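Local coordinates for protein integral membrane indolylacetylinositol arabinosyltransferase EmbB (Mycolicibacterium smegmatis MC2 155, PDB 7BVC) that probably transfers arabinose units during polymerisation of the arabinan of cell-wall arabinogalactan, working as a membrane-embedded glycosyltransferase, at residues A110-V123 and I126-V140. Residues are numbered along the deposited sequence; the frame is centred on the assembly and turned at random.
Sequences ALNAMLVNVTETRV and IVRNVVVASVNRDRV
Leu115 pairs with Ile126 in the antiparallel hairpin 114-118/122-127 of the concanavalin-like domain; strand 122-127 also pairs antiparallel, through Val123 and Val135, with the weakly bonded strand 134-136 beyond the corner at Ala133. Each pair is hydrogen-bonded in both directions. Leu115 N reaches Ile126 O at 2.9 Å with an N-H...O angle of 168°, while Val123 N reaches Val135 O at 2.8 Å, tilted 22° from the carbonyl plane. Toward helix 109-112 the backbone bonds weaken: Arg128 N to Ala113 O is a weak, long bond of 3.4 Å, and a second weak bond runs from Asn129 N to Ala110 O in the helix.

Apolar contacts are few. At the non-hydrogen-bonded pair Met114-Val127 the side chains lie side by side, Met114 CG 3.8 Å from Val127 CG2. Strand meets helix where Val123 CG2 lies 4.4 Å from Val140 CG2 of helix 137-140.

Two guanidinium groups are each covered on one face. Val118 CG1 sits 3.5 Å above the Arg137 plane, toward its rim; CG anti to the backbone N and the bend at chi2 (82°) together bring the group there. Arg128, extended from CG to NE, hydrogen-bonds through NE to Arg186 O, and Asn112 O stands over the centre of its guanidinium, 3.6 Å from Arg128 CZ.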
loop_
_atom_site.group_PDB
_atom_site.type_symbol
_atom_site.label_atom_id
_atom_site.label_comp_id
_atom_site.label_asym_id
_atom_site.label_seq_id
_atom_site.Cartn_x
_atom_site.Cartn_y
_atom_site.Cartn_z
ATOM N N ALA B 110 0.908 -28.229 22.796
ATOM C CA ALA B 110 0.734 -27.674 24.131
ATOM C C ALA B 110 0.165 -26.264 24.086
ATOM O O ALA B 110 -0.538 -25.853 25.015
ATOM C CB ALA B 110 2.066 -27.680 24.883
ATOM N N LEU B 111 0.455 -25.517 23.020
ATOM C CA LEU B 111 -0.042 -24.151 22.912
ATOM C C LEU B 111 -1.517 -24.115 22.536
ATOM O O LEU B 111 -2.232 -23.188 22.934
ATOM C CB LEU B 111 0.791 -23.378 21.890
ATOM C CG LEU B 111 0.243 -22.062 21.336
ATOM C CD1 LEU B 111 0.159 -21.007 22.425
ATOM C CD2 LEU B 111 1.098 -21.572 20.178
ATOM N N ASN B 112 -1.995 -25.110 21.789
ATOM C CA ASN B 112 -3.366 -25.102 21.299
ATOM C C ASN B 112 -4.298 -26.064 22.017
ATOM O O ASN B 112 -5.498 -25.800 22.078
ATOM C CB ASN B 112 -3.395 -25.425 19.800
ATOM C CG ASN B 112 -2.924 -24.270 18.948
ATOM O OD1 ASN B 112 -3.649 -23.297 18.747
ATOM N ND2 ASN B 112 -1.704 -24.370 18.439
ATOM N N ALA B 113 -3.791 -27.162 22.564
ATOM C CA ALA B 113 -4.639 -28.210 23.105
ATOM C C ALA B 113 -4.439 -28.356 24.612
ATOM O O ALA B 113 -3.702 -27.593 25.244
ATOM C CB ALA B 113 -4.363 -29.522 22.373
ATOM N N MET B 114 -5.108 -29.352 25.187
ATOM C CA MET B 114 -5.026 -29.659 26.608
ATOM C C MET B 114 -4.305 -30.985 26.800
ATOM O O MET B 114 -4.673 -31.991 26.183
ATOM C CB MET B 114 -6.418 -29.726 27.237
ATOM C CG MET B 114 -6.460 -30.479 28.555
ATOM S SD MET B 114 -8.080 -31.178 28.923
ATOM C CE MET B 114 -8.922 -29.746 29.590
ATOM N N LEU B 115 -3.287 -30.987 27.655
ATOM C CA LEU B 115 -2.484 -32.169 27.929
ATOM C C LEU B 115 -2.506 -32.478 29.418
ATOM O O LEU B 115 -2.504 -31.567 30.252
ATOM C CB LEU B 115 -1.042 -31.975 27.457
ATOM C CG LEU B 115 -0.858 -31.573 25.994
ATOM C CD1 LEU B 115 0.536 -31.021 25.766
ATOM C CD2 LEU B 115 -1.125 -32.749 25.075
ATOM N N VAL B 116 -2.534 -33.763 29.745
ATOM C CA VAL B 116 -2.474 -34.236 31.127
ATOM C C VAL B 116 -1.243 -35.130 31.220
ATOM O O VAL B 116 -1.296 -36.330 30.936
ATOM C CB VAL B 116 -3.744 -34.976 31.551
ATOM C CG1 VAL B 116 -3.662 -35.367 33.015
ATOM C CG2 VAL B 116 -4.962 -34.111 31.299
ATOM N N ASN B 117 -0.124 -34.548 31.631
ATOM C CA ASN B 117 1.157 -35.238 31.616
ATOM C C ASN B 117 1.501 -35.808 32.988
ATOM O O ASN B 117 1.084 -35.297 34.030
ATOM C CB ASN B 117 2.267 -34.292 31.162
ATOM C CG ASN B 117 2.048 -33.771 29.761
ATOM O OD1 ASN B 117 1.501 -32.686 29.570
ATOM N ND2 ASN B 117 2.480 -34.539 28.771
ATOM N N VAL B 118 2.294 -36.878 32.969
ATOM C CA VAL B 118 2.788 -37.539 34.173
ATOM C C VAL B 118 4.280 -37.777 33.975
ATOM O O VAL B 118 4.674 -38.669 33.217
ATOM C CB VAL B 118 2.057 -38.858 34.457
ATOM C CG1 VAL B 118 2.770 -39.633 35.553
ATOM C CG2 VAL B 118 0.614 -38.590 34.843
ATOM N N THR B 119 5.105 -36.972 34.637
ATOM C CA THR B 119 6.553 -37.114 34.569
ATOM C C THR B 119 7.005 -38.018 35.720
ATOM O O THR B 119 6.194 -38.712 36.336
ATOM C CB THR B 119 7.207 -35.733 34.596
ATOM O OG1 THR B 119 6.404 -34.823 33.835
ATOM C CG2 THR B 119 8.592 -35.770 33.962
ATOM N N GLU B 120 8.307 -38.038 36.021
ATOM C CA GLU B 120 8.790 -38.757 37.194
ATOM C C GLU B 120 8.556 -37.987 38.487
ATOM O O GLU B 120 8.699 -38.564 39.571
ATOM C CB GLU B 120 10.288 -39.053 37.079
ATOM C CG GLU B 120 10.717 -39.943 35.932
ATOM C CD GLU B 120 11.026 -39.148 34.685
ATOM O OE1 GLU B 120 10.918 -37.909 34.728
ATOM O OE2 GLU B 120 11.397 -39.753 33.660
ATOM N N THR B 121 8.214 -36.701 38.403
ATOM C CA THR B 121 8.076 -35.862 39.582
ATOM C C THR B 121 6.775 -35.077 39.639
ATOM O O THR B 121 6.530 -34.401 40.645
ATOM C CB THR B 121 9.247 -34.871 39.674
ATOM O OG1 THR B 121 9.263 -34.042 38.505
ATOM C CG2 THR B 121 10.577 -35.602 39.792
ATOM N N ARG B 122 5.929 -35.146 38.613
ATOM C CA ARG B 122 4.777 -34.261 38.564
ATOM C C ARG B 122 3.623 -34.911 37.814
ATOM O O ARG B 122 3.809 -35.738 36.918
ATOM C CB ARG B 122 5.133 -32.926 37.899
ATOM C CG ARG B 122 5.661 -31.864 38.848
ATOM C CD ARG B 122 6.161 -30.654 38.078
ATOM N NE ARG B 122 7.412 -30.942 37.383
ATOM C CZ ARG B 122 7.695 -30.533 36.152
ATOM N NH1 ARG B 122 6.813 -29.819 35.467
ATOM N NH2 ARG B 122 8.858 -30.844 35.600
ATOM N N VAL B 123 2.420 -34.515 38.216
ATOM C CA VAL B 123 1.195 -34.682 37.448
ATOM C C VAL B 123 0.731 -33.283 37.078
ATOM O O VAL B 123 0.423 -32.471 37.963
ATOM C CB VAL B 123 0.114 -35.432 38.239
ATOM C CG1 VAL B 123 -1.182 -35.483 37.448
ATOM C CG2 VAL B 123 0.585 -36.831 38.588
ATOM N N ILE B 126 -1.846 -29.028 31.520
ATOM C CA ILE B 126 -1.498 -27.835 30.756
ATOM C C ILE B 126 -2.612 -27.551 29.762
ATOM O O ILE B 126 -3.013 -28.436 28.996
ATOM C CB ILE B 126 -0.149 -28.006 30.038
ATOM C CG1 ILE B 126 0.911 -28.523 31.011
ATOM C CG2 ILE B 126 0.289 -26.694 29.407
ATOM C CD1 ILE B 126 1.501 -27.452 31.900
ATOM N N VAL B 127 -3.116 -26.319 29.772
ATOM C CA VAL B 127 -4.159 -25.902 28.841
ATOM C C VAL B 127 -3.747 -24.589 28.193
ATOM O O VAL B 127 -3.793 -23.530 28.830
ATOM C CB VAL B 127 -5.521 -25.763 29.544
ATOM C CG1 VAL B 127 -6.558 -25.231 28.576
ATOM C CG2 VAL B 127 -5.964 -27.095 30.119
ATOM N N ARG B 128 -3.333 -24.651 26.926
ATOM C CA ARG B 128 -2.915 -23.474 26.163
ATOM C C ARG B 128 -1.753 -22.754 26.847
ATOM O O ARG B 128 -1.790 -21.544 27.079
ATOM C CB ARG B 128 -4.091 -22.521 25.931
ATOM C CG ARG B 128 -5.275 -23.156 25.230
ATOM C CD ARG B 128 -6.262 -22.107 24.762
ATOM N NE ARG B 128 -7.224 -22.650 23.809
ATOM C CZ ARG B 128 -7.103 -22.553 22.491
ATOM N NH1 ARG B 128 -6.060 -21.929 21.963
ATOM N NH2 ARG B 128 -8.026 -23.077 21.698
ATOM N N ASN B 129 -0.710 -23.520 27.169
ATOM C CA ASN B 129 0.509 -22.999 27.792
ATOM C C ASN B 129 0.220 -22.306 29.118
ATOM O O ASN B 129 0.887 -21.335 29.485
ATOM C CB ASN B 129 1.256 -22.052 26.848
ATOM C CG ASN B 129 2.171 -22.790 25.896
ATOM O OD1 ASN B 129 2.596 -23.912 26.168
ATOM N ND2 ASN B 129 2.481 -22.162 24.770
ATOM N N VAL B 130 -0.775 -22.797 29.849
ATOM C CA VAL B 130 -1.149 -22.262 31.154
ATOM C C VAL B 130 -1.165 -23.447 32.110
ATOM O O VAL B 130 -2.068 -24.288 32.051
ATOM C CB VAL B 130 -2.502 -21.545 31.130
ATOM C CG1 VAL B 130 -3.005 -21.304 32.540
ATOM C CG2 VAL B 130 -2.387 -20.231 30.376
ATOM N N VAL B 131 -0.159 -23.528 32.978
ATOM C CA VAL B 131 -0.062 -24.648 33.908
ATOM C C VAL B 131 -1.193 -24.558 34.924
ATOM O O VAL B 131 -1.330 -23.563 35.644
ATOM C CB VAL B 131 1.315 -24.684 34.586
ATOM C CG1 VAL B 131 1.669 -23.327 35.178
ATOM C CG2 VAL B 131 1.343 -25.759 35.657
ATOM N N VAL B 132 -2.028 -25.591 34.965
ATOM C CA VAL B 132 -3.185 -25.647 35.848
ATOM C C VAL B 132 -3.055 -26.879 36.730
ATOM O O VAL B 132 -2.918 -27.997 36.223
ATOM C CB VAL B 132 -4.501 -25.684 35.052
ATOM C CG1 VAL B 132 -5.681 -25.812 35.991
ATOM C CG2 VAL B 132 -4.633 -24.447 34.186
ATOM N N ALA B 133 -3.084 -26.670 38.044
ATOM C CA ALA B 133 -3.147 -27.748 39.030
ATOM C C ALA B 133 -2.003 -28.749 38.852
ATOM O O ALA B 133 -2.203 -29.930 38.573
ATOM C CB ALA B 133 -4.501 -28.456 38.965
ATOM N N SER B 134 -0.788 -28.239 39.021
ATOM C CA SER B 134 0.384 -29.100 39.086
ATOM C C SER B 134 0.478 -29.732 40.469
ATOM O O SER B 134 0.236 -29.073 41.482
ATOM C CB SER B 134 1.653 -28.301 38.785
ATOM O OG SER B 134 2.804 -29.115 38.881
ATOM N N VAL B 135 0.834 -31.015 40.511
ATOM C CA VAL B 135 0.892 -31.751 41.770
ATOM C C VAL B 135 2.107 -32.672 41.736
ATOM O O VAL B 135 2.554 -33.091 40.668
ATOM C CB VAL B 135 -0.425 -32.535 42.012
ATOM C CG1 VAL B 135 -0.254 -33.628 43.042
ATOM C CG2 VAL B 135 -1.537 -31.592 42.440
ATOM N N ASN B 136 2.672 -32.954 42.908
ATOM C CA ASN B 136 3.768 -33.911 42.984
ATOM C C ASN B 136 3.267 -35.332 42.744
ATOM O O ASN B 136 2.146 -35.693 43.109
ATOM C CB ASN B 136 4.472 -33.818 44.336
ATOM C CG ASN B 136 5.331 -32.573 44.460
ATOM O OD1 ASN B 136 6.024 -32.191 43.517
ATOM N ND2 ASN B 136 5.294 -31.938 45.625
ATOM N N ARG B 137 4.130 -36.146 42.132
ATOM C CA ARG B 137 3.709 -37.434 41.587
ATOM C C ARG B 137 3.310 -38.415 42.686
ATOM O O ARG B 137 2.184 -38.927 42.701
ATOM C CB ARG B 137 4.831 -38.015 40.724
ATOM C CG ARG B 137 4.718 -39.505 40.473
ATOM C CD ARG B 137 3.758 -39.792 39.335
ATOM N NE ARG B 137 3.879 -41.163 38.853
ATOM C CZ ARG B 137 4.792 -41.567 37.978
ATOM N NH1 ARG B 137 5.673 -40.705 37.491
ATOM N NH2 ARG B 137 4.825 -42.836 37.594
ATOM N N ASP B 138 4.226 -38.695 43.615
ATOM C CA ASP B 138 3.978 -39.723 44.621
ATOM C C ASP B 138 2.863 -39.358 45.590
ATOM O O ASP B 138 2.402 -40.233 46.331
ATOM C CB ASP B 138 5.267 -40.031 45.390
ATOM C CG ASP B 138 5.968 -38.782 45.890
ATOM O OD1 ASP B 138 5.303 -37.914 46.491
ATOM O OD2 ASP B 138 7.194 -38.671 45.681
ATOM N N ARG B 139 2.419 -38.099 45.612
ATOM C CA ARG B 139 1.262 -37.751 46.430
ATOM C C ARG B 139 -0.024 -38.283 45.808
ATOM O O ARG B 139 -0.871 -38.848 46.510
ATOM C CB ARG B 139 1.187 -36.237 46.619
ATOM C CG ARG B 139 0.196 -35.798 47.677
ATOM C CD ARG B 139 0.712 -34.593 48.441
ATOM N NE ARG B 139 1.005 -33.476 47.550
ATOM C CZ ARG B 139 0.243 -32.394 47.433
ATOM N NH1 ARG B 139 -0.863 -32.281 48.154
ATOM N NH2 ARG B 139 0.587 -31.426 46.595
ATOM N N VAL B 140 -0.187 -38.113 44.494
ATOM C CA VAL B 140 -1.296 -38.756 43.795
ATOM C C VAL B 140 -1.131 -40.268 43.831
ATOM O O VAL B 140 -2.108 -41.013 43.974
ATOM C CB VAL B 140 -1.399 -38.233 42.350
ATOM C CG1 VAL B 140 -2.469 -38.989 41.585
ATOM C CG2 VAL B 140 -1.703 -36.752 42.346
#